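Local coordinates for protein multicopper oxidase (Uncultured bacterium, PDB 4E9X) that probably oxidises substrates at a mononuclear copper and passes the electrons to a copper cluster that reduces dioxygen, as in other multicopper oxidases, at residues D73-V78 with H104-V109; K24-N29 with L55-H60. One frame throughout, in Å; residues are numbered along the deposited sequence.

Interaction 1: D73-V78 with H104-V109; sequences DGVPGV and HCHVNV. With CU (copper (II) ion), chain E; CU (copper (II) ion), chain D; CU (copper (II) ion), chain J.
The His-Cys-His motif of a multicopper oxidase, H104-C105-H106, is where this contact lies: the loop 73-78 packs against its last histidine and the valine that follows. V75 CG2 sits over one face of the H106 imidazole, 4.1 Å from the ring centroid and 7° off the ring normal, a nearly central CH-pi contact. This methyl lies anti to the carbonyl carbon of V75, chi1 177° having sent the other branch, CG1, anti to the backbone N. The two side chains run side by side in the same direction. G74 O comes within 3.2 Å of H106 CB, and P76 CD lies 3.1 Å from H106 O, so backbone oxygens of both segments rest against aliphatic carbons. Farther along, P76 CG meets V107 CG2 at 3.9 Å, with the two side chains set at a slant. Were P76 replaced by an alanine, V107 CG2 would probably lose its ring partner and H106 O the carbon packed against it.

The motif bridges the copper centres: C105 SG binds the mononuclear copper at 2.2 Å, while H104 NE2 and H106 NE2 each reach a different copper of the cluster, consistent with the electron path between the two centres known in this family. Within the motif, H104 ND1 donates to C105 O at 2.8 Å, in its own ring plane but above the carbonyl plane, which helps fix the imidazole's rotation. V107 N donates to C105 SG at 3.3 Å, one of the hydrogen bonds that hold the sulfur alongside its copper. H206 and H252 of the second subunit share the copper of H106, placing the cluster at a subunit interface.

Interaction 2: K24-N29 with L55-H60; sequences KVFGFN and LPHTIH. With CU (copper (II) ion), chain D; CU (copper (II) ion), chain K.
F26 reaches from its strand to H57, a ligand of the mononuclear copper, and, at its tip, to L55. Its CB already lies 4.1 Å from H57 CE1. At chi1 -65° CG stands anti to the carbonyl carbon, and the ring then presents one face to the histidine: CG and CD2 both meet H57 CE1, CD2 at 3.6 Å, while CD1 has H57 NE2 as its nearest partner. CE2 lies between H57 CE1 and L55 CD1, and the tip, CZ, touches L55 CD1 at 3.6 Å. The F26 and H57 rings form an edge-to-face pair, with the imidazole edge of H57 directed at the phenyl face of F26, centroids 4.8 Å apart and planes at 63°. The imidazole is held at both nitrogens, ND1 by copper at 2.0 Å and NE2 by a hydrogen bond to T53 OG1, so F26 packs on a ring whose rotation is restrained by its two bonds.

F28 makes the second apolar contact, its CE1 meeting I59 CD1 at 3.6 Å as the side chains approach from opposite directions. T58 O lies near the plane of the F28 ring, at its edge, 4.4 Å from CZ.

Strand 21-28, which carries both phenylalanines, pairs antiparallel with strand 3-18; the 55-60 segment links strand 44-51 to strand 60-62, with I59 also resting on V49.

How the interactions relate
Interactions 1 and 2 meet at the mononuclear copper, which takes C105 from the first and H57 from the second, with H112 and M118 completing the site; their centres lie about 11 Å apart. Two probable hydrogen bonds join the 73-78 loop to 55-60: T58 OG1 to G74 O at 2.7 Å, and H60 ND1 to D73 O at 2.8 Å. The second holds the far side of an imidazole whose NE2 binds a cluster copper. V107 CG2 packs 3.6 Å from H57 C. Segments 55-60 and 104-109 thus each supply ligands to both the mononuclear copper and the cluster, where dioxygen is bound.

Interaction 1: D73-V78 with H104-V109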
ATOM      1  N   ASP A  73      -6.449 -27.645   1.529  1.00 10.87           N
ATOM      2  CA  ASP A  73      -6.202 -26.206   1.416  1.00 11.33           C
ATOM      3  C   ASP A  73      -7.448 -25.327   1.597  1.00 11.53           C
ATOM      4  O   ASP A  73      -7.326 -24.101   1.838  1.00 11.35           O
ATOM      5  CB  ASP A  73      -5.553 -25.953   0.049  1.00 10.92           C
ATOM      6  CG  ASP A  73      -4.898 -24.577  -0.044  1.00 10.99           C
ATOM      7  OD1 ASP A  73      -4.188 -24.174   0.892  1.00 10.67           O
ATOM      8  OD2 ASP A  73      -5.044 -23.951  -1.152  1.00 11.13           O
ATOM      9  N   GLY A  74      -8.622 -25.913   1.515  1.00 10.99           N
ATOM     10  CA  GLY A  74      -9.822 -25.173   1.829  1.00 11.44           C
ATOM     11  C   GLY A  74     -10.368 -24.279   0.751  1.00 11.11           C
ATOM     12  O   GLY A  74     -11.071 -23.287   1.045  1.00 12.29           O
ATOM     13  N   VAL A  75     -10.120 -24.580  -0.542  1.00 11.43           N
ATOM     14  CA  VAL A  75     -10.610 -23.661  -1.589  1.00 11.72           C
ATOM     15  C   VAL A  75     -11.738 -24.348  -2.369  1.00 10.82           C
ATOM     16  O   VAL A  75     -11.524 -25.387  -3.013  1.00 11.39           O
ATOM     17  CB  VAL A  75      -9.439 -23.325  -2.529  1.00 10.99           C
ATOM     18  CG1 VAL A  75      -9.960 -22.436  -3.650  1.00 13.34           C
ATOM     19  CG2 VAL A  75      -8.352 -22.610  -1.727  1.00 12.99           C
ATOM     20  N   PRO A  76     -12.946 -23.798  -2.338  1.00 11.25           N
ATOM     21  CA  PRO A  76     -14.085 -24.469  -2.965  1.00 11.46           C
ATOM     22  C   PRO A  76     -13.863 -24.478  -4.456  1.00 11.24           C
ATOM     23  O   PRO A  76     -13.402 -23.526  -5.084  1.00 14.40           O
ATOM     24  CB  PRO A  76     -15.311 -23.614  -2.566  1.00 13.29           C
ATOM     25  CG  PRO A  76     -14.695 -22.264  -2.342  1.00 14.05           C
ATOM     26  CD  PRO A  76     -13.294 -22.488  -1.764  1.00 13.11           C
ATOM     27  N   GLY A  77     -14.205 -25.591  -5.100  1.00 12.62           N
ATOM     28  CA  GLY A  77     -14.073 -25.727  -6.559  1.00 12.33           C
ATOM     29  C   GLY A  77     -12.642 -25.948  -7.031  1.00 11.55           C
ATOM     30  O   GLY A  77     -12.401 -26.125  -8.226  1.00 11.69           O
ATOM     31  N   VAL A  78     -11.704 -25.921  -6.052  1.00 11.47           N
ATOM     32  CA  VAL A  78     -10.302 -26.141  -6.421  1.00 11.22           C
ATOM     33  C   VAL A  78      -9.735 -27.319  -5.642  1.00 10.70           C
ATOM     34  O   VAL A  78      -9.163 -28.238  -6.267  1.00 11.65           O
ATOM     35  CB  VAL A  78      -9.445 -24.859  -6.219  1.00 11.43           C
ATOM     36  CG1 VAL A  78      -8.006 -25.157  -6.593  1.00 11.73           C
ATOM     37  CG2 VAL A  78     -10.080 -23.728  -7.062  1.00 14.01           C
ATOM     38  N   HIS A 104      -9.018 -18.614   7.456  1.00  9.66           N
ATOM     39  CA  HIS A 104     -10.202 -17.843   7.115  1.00  9.43           C
ATOM     40  C   HIS A 104     -11.076 -18.624   6.137  1.00  9.35           C
ATOM     41  O   HIS A 104     -10.547 -19.504   5.429  1.00 11.81           O
ATOM     42  CB  HIS A 104      -9.850 -16.479   6.493  1.00  9.27           C
ATOM     43  CG  HIS A 104      -8.981 -16.456   5.267  1.00  9.92           C
ATOM     44  ND1 HIS A 104      -9.430 -16.713   4.000  1.00  9.95           N
ATOM     45  CD2 HIS A 104      -7.657 -16.192   5.146  1.00  9.96           C
ATOM     46  CE1 HIS A 104      -8.400 -16.603   3.139  1.00 10.09           C
ATOM     47  NE2 HIS A 104      -7.311 -16.268   3.804  1.00 10.13           N
ATOM     48  N   CYS A 105     -12.344 -18.271   6.055  1.00 10.35           N
ATOM     49  CA  CYS A 105     -13.179 -18.933   5.033  1.00 11.47           C
ATOM     50  C   CYS A 105     -12.639 -18.609   3.653  1.00 10.97           C
ATOM     51  O   CYS A 105     -12.062 -17.550   3.427  1.00 11.26           O
ATOM     52  CB  CYS A 105     -14.621 -18.417   5.210  1.00 12.18           C
ATOM     53  SG  CYS A 105     -15.780 -19.309   4.142  1.00 16.43           S
ATOM     54  N   HIS A 106     -12.887 -19.504   2.692  1.00 10.97           N
ATOM     55  CA  HIS A 106     -12.556 -19.220   1.304  1.00 11.06           C
ATOM     56  C   HIS A 106     -13.753 -19.363   0.357  1.00 12.97           C
ATOM     57  O   HIS A 106     -13.575 -19.495  -0.854  1.00 14.14           O
ATOM     58  CB  HIS A 106     -11.373 -20.100   0.846  1.00 11.95           C
ATOM     59  CG  HIS A 106     -10.376 -19.380  -0.001  1.00 13.57           C
ATOM     60  ND1 HIS A 106     -10.669 -18.978  -1.281  1.00 16.72           N
ATOM     61  CD2 HIS A 106      -9.092 -19.011   0.227  1.00 12.84           C
ATOM     62  CE1 HIS A 106      -9.616 -18.372  -1.786  1.00 21.00           C
ATOM     63  NE2 HIS A 106      -8.632 -18.375  -0.908  1.00 16.79           N
ATOM     64  N   VAL A 107     -14.968 -19.301   0.898  1.00 13.91           N
ATOM     65  CA  VAL A 107     -16.207 -19.226   0.163  1.00 13.72           C
ATOM     66  C   VAL A 107     -16.684 -17.742   0.210  1.00 14.94           C
ATOM     67  O   VAL A 107     -16.670 -17.133   1.299  1.00 17.35           O
ATOM     68  CB  VAL A 107     -17.291 -20.108   0.793  1.00 14.18           C
ATOM     69  CG1 VAL A 107     -18.633 -19.840   0.101  1.00 15.97           C
ATOM     70  CG2 VAL A 107     -16.933 -21.578   0.754  1.00 15.82           C
ATOM     71  N   ASN A 108     -17.125 -17.240  -0.917  1.00 18.03           N
ATOM     72  CA  ASN A 108     -17.717 -15.899  -0.937  1.00 16.74           C
ATOM     73  C   ASN A 108     -16.851 -14.887  -0.199  1.00 18.78           C
ATOM     74  O   ASN A 108     -17.313 -14.120   0.657  1.00 18.64           O
ATOM     75  CB  ASN A 108     -19.126 -16.023  -0.308  1.00 20.03           C
ATOM     76  CG  ASN A 108     -20.160 -16.672  -1.223  1.00 22.46           C
ATOM     77  OD1 ASN A 108     -19.921 -16.725  -2.453  1.00 40.85           O
ATOM     78  ND2 ASN A 108     -21.336 -17.170  -0.800  1.00 31.71           N
ATOM     79  N   VAL A 109     -15.542 -14.939  -0.386  1.00 16.18           N
ATOM     80  CA  VAL A 109     -14.612 -14.254   0.516  1.00 15.59           C
ATOM     81  C   VAL A 109     -14.791 -12.751   0.654  1.00 14.65           C
ATOM     82  O   VAL A 109     -14.529 -12.206   1.727  1.00 14.48           O
ATOM     83  CB  VAL A 109     -13.142 -14.537   0.128  1.00 19.70           C
ATOM     84  CG1 VAL A 109     -12.971 -16.059   0.075  1.00 25.87           C
ATOM     85  CG2 VAL A 109     -12.675 -13.876  -1.140  1.00 21.78           C
TER
HETATM   86 CU    CU E1402      -5.596 -15.619   3.084  0.80 10.86          CU
HETATM   87 CU    CU D1401     -17.776 -18.556   4.737  0.90 12.49          CU
HETATM   88 CU    CU J2401      -6.734 -17.624  -1.197  0.80 13.69          CU

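Interaction 2: K24-N29 with L55-H60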
ATOM      1  N   LYS A  24     -23.942  -8.831  12.235  1.00 11.69           N
ATOM      2  CA  LYS A  24     -24.128 -10.269  12.043  1.00 11.76           C
ATOM      3  C   LYS A  24     -22.897 -10.851  11.375  1.00 10.87           C
ATOM      4  O   LYS A  24     -22.453 -10.384  10.321  1.00 12.13           O
ATOM      5  CB  LYS A  24     -25.364 -10.567  11.197  1.00 14.17           C
ATOM      6  CG  LYS A  24     -26.691 -10.246  11.886  1.00 17.93           C
ATOM      7  CD  LYS A  24     -27.798 -10.965  11.137  1.00 26.93           C
ATOM      8  CE  LYS A  24     -29.120 -11.050  11.847  1.00 34.00           C
ATOM      9  NZ  LYS A  24     -29.326 -10.671  13.236  1.00 50.66           N
ATOM     10  N   VAL A  25     -22.327 -11.872  11.991  1.00 10.86           N
ATOM     11  CA  VAL A  25     -21.087 -12.456  11.552  1.00 10.09           C
ATOM     12  C   VAL A  25     -21.218 -13.979  11.526  1.00 10.52           C
ATOM     13  O   VAL A  25     -22.160 -14.551  12.082  1.00 11.14           O
ATOM     14  CB  VAL A  25     -19.880 -12.055  12.422  1.00 10.26           C
ATOM     15  CG1 VAL A  25     -19.673 -10.503  12.273  1.00 12.84           C
ATOM     16  CG2 VAL A  25     -20.020 -12.487  13.865  1.00 11.18           C
ATOM     17  N   PHE A  26     -20.292 -14.662  10.877  1.00 10.18           N
ATOM     18  CA  PHE A  26     -20.158 -16.102  10.932  1.00 10.49           C
ATOM     19  C   PHE A  26     -18.903 -16.417  11.751  1.00 10.06           C
ATOM     20  O   PHE A  26     -17.817 -16.535  11.222  1.00 13.19           O
ATOM     21  CB  PHE A  26     -20.052 -16.690   9.525  1.00 11.56           C
ATOM     22  CG  PHE A  26     -21.294 -16.521   8.662  1.00 11.54           C
ATOM     23  CD1 PHE A  26     -22.528 -17.023   9.045  1.00 13.07           C
ATOM     24  CD2 PHE A  26     -21.178 -15.851   7.446  1.00 13.52           C
ATOM     25  CE1 PHE A  26     -23.650 -16.899   8.222  1.00 14.04           C
ATOM     26  CE2 PHE A  26     -22.296 -15.719   6.623  1.00 12.36           C
ATOM     27  CZ  PHE A  26     -23.511 -16.266   7.022  1.00 13.50           C
ATOM     28  N   GLY A  27     -19.073 -16.506  13.062  1.00 10.27           N
ATOM     29  CA  GLY A  27     -17.889 -16.588  13.931  1.00 10.90           C
ATOM     30  C   GLY A  27     -17.468 -18.016  14.129  1.00 10.25           C
ATOM     31  O   GLY A  27     -18.257 -18.900  14.503  1.00 11.93           O
ATOM     32  N   PHE A  28     -16.198 -18.297  13.903  1.00 10.33           N
ATOM     33  CA  PHE A  28     -15.606 -19.558  14.314  1.00 10.60           C
ATOM     34  C   PHE A  28     -15.735 -19.649  15.838  1.00 10.16           C
ATOM     35  O   PHE A  28     -15.372 -18.725  16.562  1.00 10.62           O
ATOM     36  CB  PHE A  28     -14.146 -19.617  13.862  1.00 10.92           C
ATOM     37  CG  PHE A  28     -13.986 -19.738  12.336  1.00 11.84           C
ATOM     38  CD1 PHE A  28     -14.481 -20.858  11.679  1.00 14.19           C
ATOM     39  CD2 PHE A  28     -13.373 -18.740  11.616  1.00 10.95           C
ATOM     40  CE1 PHE A  28     -14.384 -21.006  10.287  1.00 12.70           C
ATOM     41  CE2 PHE A  28     -13.225 -18.897  10.259  1.00 11.86           C
ATOM     42  CZ  PHE A  28     -13.708 -20.034   9.571  1.00 10.92           C
ATOM     43  N   ASN A  29     -16.310 -20.754  16.310  1.00 11.19           N
ATOM     44  CA  ASN A  29     -16.654 -20.970  17.710  1.00 11.51           C
ATOM     45  C   ASN A  29     -17.437 -19.774  18.223  1.00 11.30           C
ATOM     46  O   ASN A  29     -17.366 -19.448  19.434  1.00 12.53           O
ATOM     47  CB  ASN A  29     -15.418 -21.247  18.562  1.00 11.70           C
ATOM     48  CG  ASN A  29     -14.836 -22.623  18.325  1.00 12.77           C
ATOM     49  OD1 ASN A  29     -15.298 -23.365  17.456  1.00 19.03           O
ATOM     50  ND2 ASN A  29     -13.826 -22.985  19.105  1.00 12.86           N
ATOM     51  N   LEU A  55     -25.271 -21.247   5.630  1.00 17.49           N
ATOM     52  CA  LEU A  55     -24.609 -21.030   4.339  1.00 16.12           C
ATOM     53  C   LEU A  55     -23.364 -21.899   4.292  1.00 14.99           C
ATOM     54  O   LEU A  55     -22.825 -22.276   5.338  1.00 15.31           O
ATOM     55  CB  LEU A  55     -24.194 -19.577   4.180  1.00 17.58           C
ATOM     56  CG  LEU A  55     -25.262 -18.505   3.988  1.00 23.11           C
ATOM     57  CD1 LEU A  55     -24.700 -17.125   3.771  1.00 21.43           C
ATOM     58  CD2 LEU A  55     -26.124 -18.891   2.775  1.00 28.33           C
ATOM     59  N   PRO A  56     -22.869 -22.242   3.096  1.00 15.31           N
ATOM     60  CA  PRO A  56     -21.654 -23.003   2.977  1.00 14.29           C
ATOM     61  C   PRO A  56     -20.397 -22.165   3.295  1.00 12.89           C
ATOM     62  O   PRO A  56     -20.346 -20.943   3.087  1.00 13.84           O
ATOM     63  CB  PRO A  56     -21.636 -23.417   1.507  1.00 15.95           C
ATOM     64  CG  PRO A  56     -22.609 -22.529   0.825  1.00 24.39           C
ATOM     65  CD  PRO A  56     -23.548 -21.949   1.818  1.00 20.04           C
ATOM     66  N   HIS A  57     -19.395 -22.914   3.810  1.00 11.82           N
ATOM     67  CA  HIS A  57     -18.096 -22.303   4.144  1.00 11.79           C
ATOM     68  C   HIS A  57     -16.978 -23.304   3.860  1.00 10.86           C
ATOM     69  O   HIS A  57     -17.256 -24.486   3.627  1.00 11.65           O
ATOM     70  CB  HIS A  57     -18.044 -21.946   5.652  1.00 11.90           C
ATOM     71  CG  HIS A  57     -19.129 -20.999   6.070  1.00 10.36           C
ATOM     72  ND1 HIS A  57     -19.160 -19.673   5.719  1.00 10.98           N
ATOM     73  CD2 HIS A  57     -20.255 -21.255   6.801  1.00 10.68           C
ATOM     74  CE1 HIS A  57     -20.289 -19.154   6.254  1.00 11.19           C
ATOM     75  NE2 HIS A  57     -20.969 -20.115   6.912  1.00 11.70           N
ATOM     76  N   THR A  58     -15.735 -22.842   3.992  1.00 11.07           N
ATOM     77  CA  THR A  58     -14.567 -23.712   4.108  1.00 11.75           C
ATOM     78  C   THR A  58     -13.602 -23.095   5.135  1.00 11.04           C
ATOM     79  O   THR A  58     -13.911 -22.002   5.611  1.00 12.60           O
ATOM     80  CB  THR A  58     -13.775 -23.888   2.802  1.00 10.97           C
ATOM     81  OG1 THR A  58     -13.338 -22.582   2.371  1.00 11.82           O
ATOM     82  CG2 THR A  58     -14.620 -24.519   1.686  1.00 13.74           C
ATOM     83  N   ILE A  59     -12.499 -23.751   5.420  1.00 11.09           N
ATOM     84  CA  ILE A  59     -11.402 -23.027   6.080  1.00 10.69           C
ATOM     85  C   ILE A  59     -10.150 -23.237   5.238  1.00 11.47           C
ATOM     86  O   ILE A  59      -9.738 -24.376   5.023  1.00 11.49           O
ATOM     87  CB  ILE A  59     -11.156 -23.484   7.512  1.00 10.69           C
ATOM     88  CG1 ILE A  59     -12.427 -23.461   8.385  1.00 12.99           C
ATOM     89  CG2 ILE A  59     -10.062 -22.581   8.141  1.00 11.60           C
ATOM     90  CD1 ILE A  59     -12.097 -23.792   9.865  1.00 17.16           C
ATOM     91  N   HIS A  60      -9.560 -22.121   4.813  1.00 10.58           N
ATOM     92  CA  HIS A  60      -8.229 -22.081   4.244  1.00 10.88           C
ATOM     93  C   HIS A  60      -7.210 -21.658   5.301  1.00 10.07           C
ATOM     94  O   HIS A  60      -7.431 -20.762   6.134  1.00 10.87           O
ATOM     95  CB  HIS A  60      -8.201 -21.093   3.068  1.00 10.95           C
ATOM     96  CG  HIS A  60      -6.799 -20.771   2.634  1.00 11.09           C
ATOM     97  ND1 HIS A  60      -5.911 -21.707   2.141  1.00 10.64           N
ATOM     98  CD2 HIS A  60      -6.147 -19.573   2.607  1.00 11.73           C
ATOM     99  CE1 HIS A  60      -4.755 -21.104   1.885  1.00 11.18           C
ATOM    100  NE2 HIS A  60      -4.881 -19.798   2.133  1.00 10.64           N
TER
HETATM  101 CU    CU D1401     -17.776 -18.556   4.737  0.90 12.49          CU
HETATM  102 CU    CU K2402      -3.708 -18.589   1.344  0.65 14.02          CU